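Local coordinates for synaptic vesicle membrane protein VAT-1 homolog-like (Homo sapiens, PDB 4A27) that probably acts as an oxidoreductase of the quinone oxidoreductase branch of the zinc-containing alcohol dehydrogenase family, its precise reaction not being assigned, at residues M133-V137 against A138-E142; L190-R193 against N194-Y197; I301-Y304 against N305-K308. All coordinates share one frame; numbering follows the deposited sequence.

Contact 1. Residues M133-V137 against A138-E142. With EDO (1,2-ethanediol), chain C.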
loop_
_atom_site.group_PDB
_atom_site.type_symbol
_atom_site.label_atom_id
_atom_site.label_comp_id
_atom_site.label_asym_id
_atom_site.label_seq_id
_atom_site.Cartn_x
_atom_site.Cartn_y
_atom_site.Cartn_z
ATOM N N MET A 133 -9.388 -1.444 -4.119
ATOM C CA MET A 133 -8.783 -1.701 -2.817
ATOM C C MET A 133 -7.799 -2.849 -2.840
ATOM O O MET A 133 -6.753 -2.775 -2.189
ATOM C CB MET A 133 -9.843 -1.944 -1.761
ATOM C CG MET A 133 -10.691 -0.713 -1.462
ATOM S SD MET A 133 -11.762 -0.926 0.015
ATOM C CE MET A 133 -12.687 -2.397 -0.557
ATOM N N LEU A 134 -8.178 -3.937 -3.509
ATOM C CA LEU A 134 -7.401 -5.137 -3.479
ATOM C C LEU A 134 -6.161 -5.059 -4.335
ATOM O O LEU A 134 -5.137 -5.639 -3.965
ATOM C CB LEU A 134 -8.216 -6.341 -3.965
ATOM C CG LEU A 134 -9.301 -6.897 -3.033
ATOM C CD1 LEU A 134 -10.166 -7.971 -3.819
ATOM C CD2 LEU A 134 -8.680 -7.416 -1.666
ATOM N N PHE A 135 -6.247 -4.386 -5.491
ATOM C CA PHE A 135 -5.174 -4.429 -6.449
ATOM C C PHE A 135 -4.469 -3.102 -6.701
ATOM O O PHE A 135 -3.357 -3.122 -7.176
ATOM C CB PHE A 135 -5.658 -5.002 -7.783
ATOM C CG PHE A 135 -6.266 -6.354 -7.665
ATOM C CD1 PHE A 135 -5.458 -7.472 -7.418
ATOM C CD2 PHE A 135 -7.638 -6.548 -7.856
ATOM C CE1 PHE A 135 -6.027 -8.773 -7.313
ATOM C CE2 PHE A 135 -8.213 -7.836 -7.770
ATOM C CZ PHE A 135 -7.393 -8.946 -7.489
ATOM N N GLU A 136 -5.082 -1.967 -6.353
ATOM C CA GLU A 136 -4.418 -0.684 -6.484
ATOM C C GLU A 136 -3.949 -0.128 -5.135
ATOM O O GLU A 136 -2.837 0.335 -5.055
ATOM C CB GLU A 136 -5.280 0.279 -7.244
ATOM C CG GLU A 136 -5.525 -0.174 -8.700
ATOM C CD GLU A 136 -4.286 -0.015 -9.610
ATOM O OE1 GLU A 136 -3.333 0.675 -9.204
ATOM O OE2 GLU A 136 -4.264 -0.587 -10.726
ATOM N N VAL A 137 -4.737 -0.242 -4.063
ATOM C CA VAL A 137 -4.274 0.201 -2.755
ATOM C C VAL A 137 -3.400 -0.905 -2.135
ATOM O O VAL A 137 -2.196 -0.743 -1.977
ATOM C CB VAL A 137 -5.437 0.611 -1.852
ATOM C CG1 VAL A 137 -4.914 1.009 -0.504
ATOM C CG2 VAL A 137 -6.228 1.748 -2.502
ATOM N N ALA A 138 -3.994 -2.052 -1.839
ATOM C CA ALA A 138 -3.237 -3.198 -1.494
ATOM C C ALA A 138 -2.780 -3.759 -2.826
ATOM O O ALA A 138 -3.197 -3.265 -3.895
ATOM C CB ALA A 138 -4.134 -4.195 -0.721
ATOM N N ASN A 139 -1.925 -4.764 -2.779
ATOM C CA ASN A 139 -1.474 -5.485 -4.003
ATOM C C ASN A 139 -1.690 -6.963 -3.672
ATOM O O ASN A 139 -0.745 -7.667 -3.382
ATOM C CB ASN A 139 0.029 -5.165 -4.262
ATOM C CG ASN A 139 0.622 -5.934 -5.429
ATOM O OD1 ASN A 139 -0.094 -6.441 -6.290
ATOM N ND2 ASN A 139 1.964 -6.049 -5.436
ATOM N N LEU A 140 -2.940 -7.418 -3.693
ATOM C CA LEU A 140 -3.269 -8.812 -3.414
ATOM C C LEU A 140 -2.594 -9.761 -4.378
ATOM O O LEU A 140 -2.722 -9.597 -5.582
ATOM C CB LEU A 140 -4.787 -9.055 -3.474
ATOM C CG LEU A 140 -5.255 -10.489 -3.214
ATOM C CD1 LEU A 140 -4.949 -10.954 -1.743
ATOM C CD2 LEU A 140 -6.743 -10.593 -3.550
ATOM N N ARG A 141 -1.901 -10.752 -3.822
ATOM C CA ARG A 141 -1.157 -11.792 -4.605
ATOM C C ARG A 141 -1.387 -13.178 -4.001
ATOM O O ARG A 141 -1.902 -13.296 -2.887
ATOM C CB ARG A 141 0.392 -11.516 -4.610
ATOM C CG ARG A 141 0.834 -10.374 -5.558
ATOM C CD ARG A 141 2.156 -9.692 -5.069
ATOM N NE ARG A 141 1.887 -8.831 -3.925
ATOM C CZ ARG A 141 2.793 -8.325 -3.100
ATOM N NH1 ARG A 141 4.081 -8.576 -3.272
ATOM N NH2 ARG A 141 2.392 -7.552 -2.100
ATOM N N GLU A 142 -0.946 -14.210 -4.739
ATOM C CA GLU A 142 -1.051 -15.612 -4.364
ATOM C C GLU A 142 -0.648 -15.896 -2.944
ATOM O O GLU A 142 0.367 -15.408 -2.504
ATOM C CB GLU A 142 -0.179 -16.499 -5.281
ATOM C CG GLU A 142 -0.856 -16.979 -6.543
ATOM C CD GLU A 142 -0.088 -18.105 -7.266
ATOM O OE1 GLU A 142 0.289 -19.120 -6.620
ATOM O OE2 GLU A 142 0.143 -17.965 -8.495
HETATM C C1 EDO C . -0.166 -6.395 1.536
HETATM O O1 EDO C . -0.065 -5.426 2.596
HETATM C C2 EDO C . -0.902 -5.779 0.367
HETATM O O2 EDO C . -0.131 -5.795 -0.850
#
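The backbone N of A138 reaches five residues back to M133 O (2.9 Å), a wider pi-type turn that ends helix 124-137, and L140 N then hydrogen-bonds L134 O over 2.8 Å, close to straight at 169°, which ties the departing chain to the last helical turn. The side chains follow this path. L140 turns its CB back over the helix end, where it meets F135 CE1 at 4.0 Å; L140 O also lies at the edge of the F135 ring, near its plane. Farther out, CD2 of L140 lies alongside CD2 of L134 (4.2 Å), the two leucines pointing the same way and both packing on C163 of helix 154-163. L140 owes this reach to a CG anti to its backbone N (chi1 179°).

N139 instead faces the subunit boundary. Its carbonyl oxygen accepts the N-H of R141 NE at 2.9 Å, in the guanidinium plane, while N139 ND2 lies over one face of that group. An ethanediol, probably from the crystallisation liquor, accepts the backbone N-H of N139 at its O2. NH1 of R141 forms a salt bridge with E136 of the second subunit, and E136 answers R141 of that subunit in return. A pi-type C-terminal turn thus ends the helix that leads into strand 145-148 of the Rossmann-type nucleotide-binding fold, at the dimer interface.

Contact 2. Residues L190-R193 against N194-Y197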
loop_
_atom_site.group_PDB
_atom_site.type_symbol
_atom_site.label_atom_id
_atom_site.label_comp_id
_atom_site.label_asym_id
_atom_site.label_seq_id
_atom_site.Cartn_x
_atom_site.Cartn_y
_atom_site.Cartn_z
ATOM N N LEU A 190 -16.013 -18.113 7.941
ATOM C CA LEU A 190 -17.000 -17.096 8.254
ATOM C C LEU A 190 -17.198 -17.026 9.763
ATOM O O LEU A 190 -17.349 -18.054 10.407
ATOM C CB LEU A 190 -18.327 -17.441 7.546
ATOM C CG LEU A 190 -19.395 -16.366 7.429
ATOM C CD1 LEU A 190 -18.906 -15.157 6.616
ATOM C CD2 LEU A 190 -20.702 -16.924 6.832
ATOM N N PHE A 191 -17.216 -15.813 10.315
ATOM C CA PHE A 191 -17.334 -15.626 11.750
ATOM C C PHE A 191 -18.465 -14.700 12.146
ATOM O O PHE A 191 -18.935 -13.855 11.372
ATOM C CB PHE A 191 -16.015 -15.118 12.332
ATOM C CG PHE A 191 -14.879 -16.046 12.099
ATOM C CD1 PHE A 191 -14.971 -17.383 12.477
ATOM C CD2 PHE A 191 -13.729 -15.614 11.476
ATOM C CE1 PHE A 191 -13.923 -18.262 12.250
ATOM C CE2 PHE A 191 -12.673 -16.492 11.253
ATOM C CZ PHE A 191 -12.773 -17.809 11.630
ATOM N N ASP A 192 -18.906 -14.880 13.378
ATOM C CA ASP A 192 -19.988 -14.109 13.905
ATOM C C ASP A 192 -19.445 -12.755 14.221
ATOM O O ASP A 192 -18.441 -12.608 14.925
ATOM C CB ASP A 192 -20.556 -14.750 15.163
ATOM C CG ASP A 192 -21.790 -14.021 15.674
ATOM O OD1 ASP A 192 -21.823 -12.764 15.641
ATOM O OD2 ASP A 192 -22.728 -14.710 16.099
ATOM N N ARG A 193 -20.140 -11.774 13.668
ATOM C CA ARG A 193 -19.821 -10.358 13.779
ATOM C C ARG A 193 -19.632 -9.977 15.233
ATOM O O ARG A 193 -18.595 -9.472 15.605
ATOM C CB ARG A 193 -21.002 -9.594 13.172
ATOM C CG ARG A 193 -20.760 -8.180 12.774
ATOM C CD ARG A 193 -21.881 -7.732 11.828
ATOM N NE ARG A 193 -23.200 -7.912 12.433
ATOM C CZ ARG A 193 -23.774 -7.062 13.290
ATOM N NH1 ARG A 193 -23.152 -5.935 13.649
ATOM N NH2 ARG A 193 -24.984 -7.333 13.799
ATOM N N ASN A 194 -20.629 -10.305 16.051
ATOM C CA ASN A 194 -20.666 -9.926 17.473
ATOM C C ASN A 194 -19.900 -10.829 18.448
ATOM O O ASN A 194 -19.872 -10.551 19.643
ATOM C CB ASN A 194 -22.121 -9.861 17.928
ATOM C CG ASN A 194 -22.924 -8.854 17.148
ATOM O OD1 ASN A 194 -23.875 -9.218 16.463
ATOM N ND2 ASN A 194 -22.538 -7.571 17.236
ATOM N N ALA A 195 -19.311 -11.914 17.945
ATOM C CA ALA A 195 -18.436 -12.765 18.742
ATOM C C ALA A 195 -17.089 -12.056 18.848
ATOM O O ALA A 195 -17.017 -10.847 18.617
ATOM C CB ALA A 195 -18.285 -14.122 18.082
ATOM N N ASP A 196 -16.030 -12.780 19.216
ATOM C CA ASP A 196 -14.668 -12.222 19.153
ATOM C C ASP A 196 -13.825 -12.987 18.142
ATOM O O ASP A 196 -12.928 -13.766 18.468
ATOM C CB ASP A 196 -14.008 -12.134 20.534
ATOM C CG ASP A 196 -14.251 -10.792 21.211
ATOM O OD1 ASP A 196 -14.560 -9.808 20.503
ATOM O OD2 ASP A 196 -14.117 -10.713 22.448
ATOM N N TYR A 197 -14.178 -12.733 16.892
ATOM C CA TYR A 197 -13.517 -13.266 15.711
ATOM C C TYR A 197 -11.992 -13.116 15.725
ATOM O O TYR A 197 -11.286 -13.966 15.172
ATOM C CB TYR A 197 -14.113 -12.592 14.451
ATOM C CG TYR A 197 -13.973 -11.076 14.448
ATOM C CD1 TYR A 197 -12.806 -10.466 13.985
ATOM C CD2 TYR A 197 -14.984 -10.257 14.937
ATOM C CE1 TYR A 197 -12.656 -9.091 14.009
ATOM C CE2 TYR A 197 -14.843 -8.872 14.959
ATOM C CZ TYR A 197 -13.679 -8.300 14.497
ATOM O OH TYR A 197 -13.519 -6.931 14.511
#
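R193 and N194 run side by side at the head of a tight turn, and with Y197 they carry much of the contact. N194 brings its OD1 over one face of the R193 guanidinium, off-centre toward the rim and 3.4 Å from NH2 of R193, but the angle is too poor for a hydrogen bond; the two flat groups are inclined by 74°. The arginine chain is extended as far as CG and CD and then bends at chi3 (56°), which brings the guanidinium round to the amide. Its NE is hydrogen-bonded to OG of S176, and R332 lies close by with like charge.

Next to this pair, D192 shapes the turn. Its OD1 accepts the backbone N-H of N194 at 2.8 Å, met nearly along the C-O axis of the carboxylate, while the D192 carbonyl takes A195 N at 3.2 Å from well above its plane. The latter bond closes a type I beta turn from D192 to A195, with CB of A195 set 3.8 Å from CB of D192.

Y197 finishes the reversal. With its CG held between the backbone N and the carbonyl carbon (chi1 59°), it lays CB against F191 CB at 3.8 Å and directs a ring edge, through CD2, at R193 O. The ring also meets H149. The turn joins strand 189-192, an outermost strand of the six-stranded parallel sheet within this chain, to helix 197-204; F191 packs on that helix and on F172 of the adjoining strand 170-175.

Contact 3. Residues I301-Y304 against N305-K308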
loop_
_atom_site.group_PDB
_atom_site.type_symbol
_atom_site.label_atom_id
_atom_site.label_comp_id
_atom_site.label_asym_id
_atom_site.label_seq_id
_atom_site.Cartn_x
_atom_site.Cartn_y
_atom_site.Cartn_z
ATOM N N ILE A 301 -15.285 -6.174 -16.492
ATOM C CA ILE A 301 -16.197 -6.695 -17.521
ATOM C C ILE A 301 -15.623 -7.961 -18.165
ATOM O O ILE A 301 -16.376 -8.913 -18.476
ATOM C CB ILE A 301 -16.564 -5.626 -18.574
ATOM C CG1 ILE A 301 -17.558 -4.612 -18.013
ATOM C CG2 ILE A 301 -17.261 -6.253 -19.791
ATOM C CD1 ILE A 301 -17.784 -3.434 -18.987
ATOM N N GLY A 302 -14.297 -7.980 -18.348
ATOM C CA GLY A 302 -13.593 -9.192 -18.817
ATOM C C GLY A 302 -13.837 -10.371 -17.884
ATOM O O GLY A 302 -14.219 -11.425 -18.342
ATOM N N LEU A 303 -13.710 -10.153 -16.567
ATOM C CA LEU A 303 -14.013 -11.181 -15.582
ATOM C C LEU A 303 -15.493 -11.603 -15.627
ATOM O O LEU A 303 -15.795 -12.808 -15.595
ATOM C CB LEU A 303 -13.639 -10.705 -14.148
ATOM C CG LEU A 303 -12.137 -10.551 -13.884
ATOM C CD1 LEU A 303 -11.878 -9.981 -12.470
ATOM C CD2 LEU A 303 -11.399 -11.892 -14.068
ATOM N N TYR A 304 -16.420 -10.635 -15.695
ATOM C CA TYR A 304 -17.845 -10.966 -15.808
ATOM C C TYR A 304 -18.145 -11.908 -17.014
ATOM O O TYR A 304 -18.906 -12.882 -16.905
ATOM C CB TYR A 304 -18.676 -9.722 -15.960
ATOM C CG TYR A 304 -20.142 -10.003 -16.140
ATOM C CD1 TYR A 304 -20.979 -10.162 -15.036
ATOM C CD2 TYR A 304 -20.702 -10.100 -17.406
ATOM C CE1 TYR A 304 -22.323 -10.404 -15.178
ATOM C CE2 TYR A 304 -22.071 -10.345 -17.561
ATOM C CZ TYR A 304 -22.860 -10.480 -16.428
ATOM O OH TYR A 304 -24.193 -10.715 -16.510
ATOM N N ASN A 305 -17.563 -11.575 -18.153
ATOM C CA ASN A 305 -17.724 -12.376 -19.396
ATOM C C ASN A 305 -17.119 -13.780 -19.338
ATOM O O ASN A 305 -17.599 -14.688 -19.997
ATOM C CB ASN A 305 -17.138 -11.604 -20.575
ATOM C CG ASN A 305 -17.997 -10.369 -20.957
ATOM O OD1 ASN A 305 -19.142 -10.252 -20.556
ATOM N ND2 ASN A 305 -17.415 -9.440 -21.689
ATOM N N GLN A 306 -16.047 -13.942 -18.577
ATOM C CA GLN A 306 -15.492 -15.245 -18.294
ATOM C C GLN A 306 -16.232 -15.950 -17.150
ATOM O O GLN A 306 -15.829 -17.046 -16.737
ATOM C CB GLN A 306 -14.014 -15.117 -17.931
ATOM C CG GLN A 306 -13.128 -14.619 -19.057
ATOM C CD GLN A 306 -11.695 -14.324 -18.581
ATOM O OE1 GLN A 306 -11.438 -14.179 -17.393
ATOM N NE2 GLN A 306 -10.766 -14.242 -19.520
ATOM N N LYS A 307 -17.292 -15.327 -16.629
ATOM C CA LYS A 307 -18.154 -15.934 -15.597
ATOM C C LYS A 307 -17.420 -16.135 -14.301
ATOM O O LYS A 307 -17.779 -16.992 -13.518
ATOM C CB LYS A 307 -18.737 -17.285 -16.055
ATOM C CG LYS A 307 -19.291 -17.298 -17.467
ATOM C CD LYS A 307 -20.572 -16.489 -17.553
ATOM C CE LYS A 307 -21.172 -16.567 -18.925
ATOM N NZ LYS A 307 -22.464 -15.837 -18.926
ATOM N N LYS A 308 -16.421 -15.309 -14.047
ATOM C CA LYS A 308 -15.709 -15.345 -12.781
ATOM C C LYS A 308 -16.272 -14.436 -11.711
ATOM O O LYS A 308 -15.966 -14.615 -10.554
ATOM C CB LYS A 308 -14.250 -15.017 -13.003
ATOM C CG LYS A 308 -13.519 -16.192 -13.725
ATOM C CD LYS A 308 -12.187 -15.754 -14.283
ATOM C CE LYS A 308 -11.387 -16.968 -14.910
ATOM N NZ LYS A 308 -10.494 -17.563 -13.885
#
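N305 N hydrogen-bonds I301 O at 2.9 Å and Q306 N hydrogen-bonds G302 O, the last regular steps of helix 290-305 before it unwinds. The tight part is the backbone that follows: K307, with positive phi (66°), gives its N-H to Y304 O, and K308 N returns to L303 O at 3.0 Å, the paired bonds of a Schellman motif. Y304 closes the inner side, its CG anti to the backbone N (chi1 178°), and the edge of its ring meets N305 OD1 in plane, CD2 to OD1 being 3.5 Å. Its hydroxyl is hydrogen-bonded to OE1 of E119. Replacing Y304 with an alanine would probably leave E119 without this hydroxyl partner and open a gap beside M115 and the N305 amide.

The outer side is looser and more open to solvent, above all at Q306, K307 and K308. CD2 of L303 lies 3.9 Å from CD of K308 and about as far from OE1 of Q306, the chains crossing at an angle, and ND2 of N305 lies alongside I301 CG2. K307 makes a long, weak ion pair with D114. Beyond the cap the chain heads for strand 313-317, while Y304, N305 and K307 face the loop that leads from strand 108-110 to helix 117-121.

How the contacts relate
Read from the N terminus, the three contacts illustrate how short local turns join the larger elements of one fold. Contact 1 closes the end of helix 124-137 and sends the chain into strand 145-148, a central strand of the parallel sheet. Contact 2 follows, turning from strand 189-192, at one edge of that sheet within this chain, into helix 197-204. Contact 3 comes last, ending helix 290-305 ahead of strand 313-317, which belongs to the mixed sheet. They lie in series, none nesting within or crossing another. Contacts 1 and 3 approach to about 6 Å between nearest atoms without touching, whereas contact 2 stays about 15 Å from contact 1 and 17 Å from contact 3.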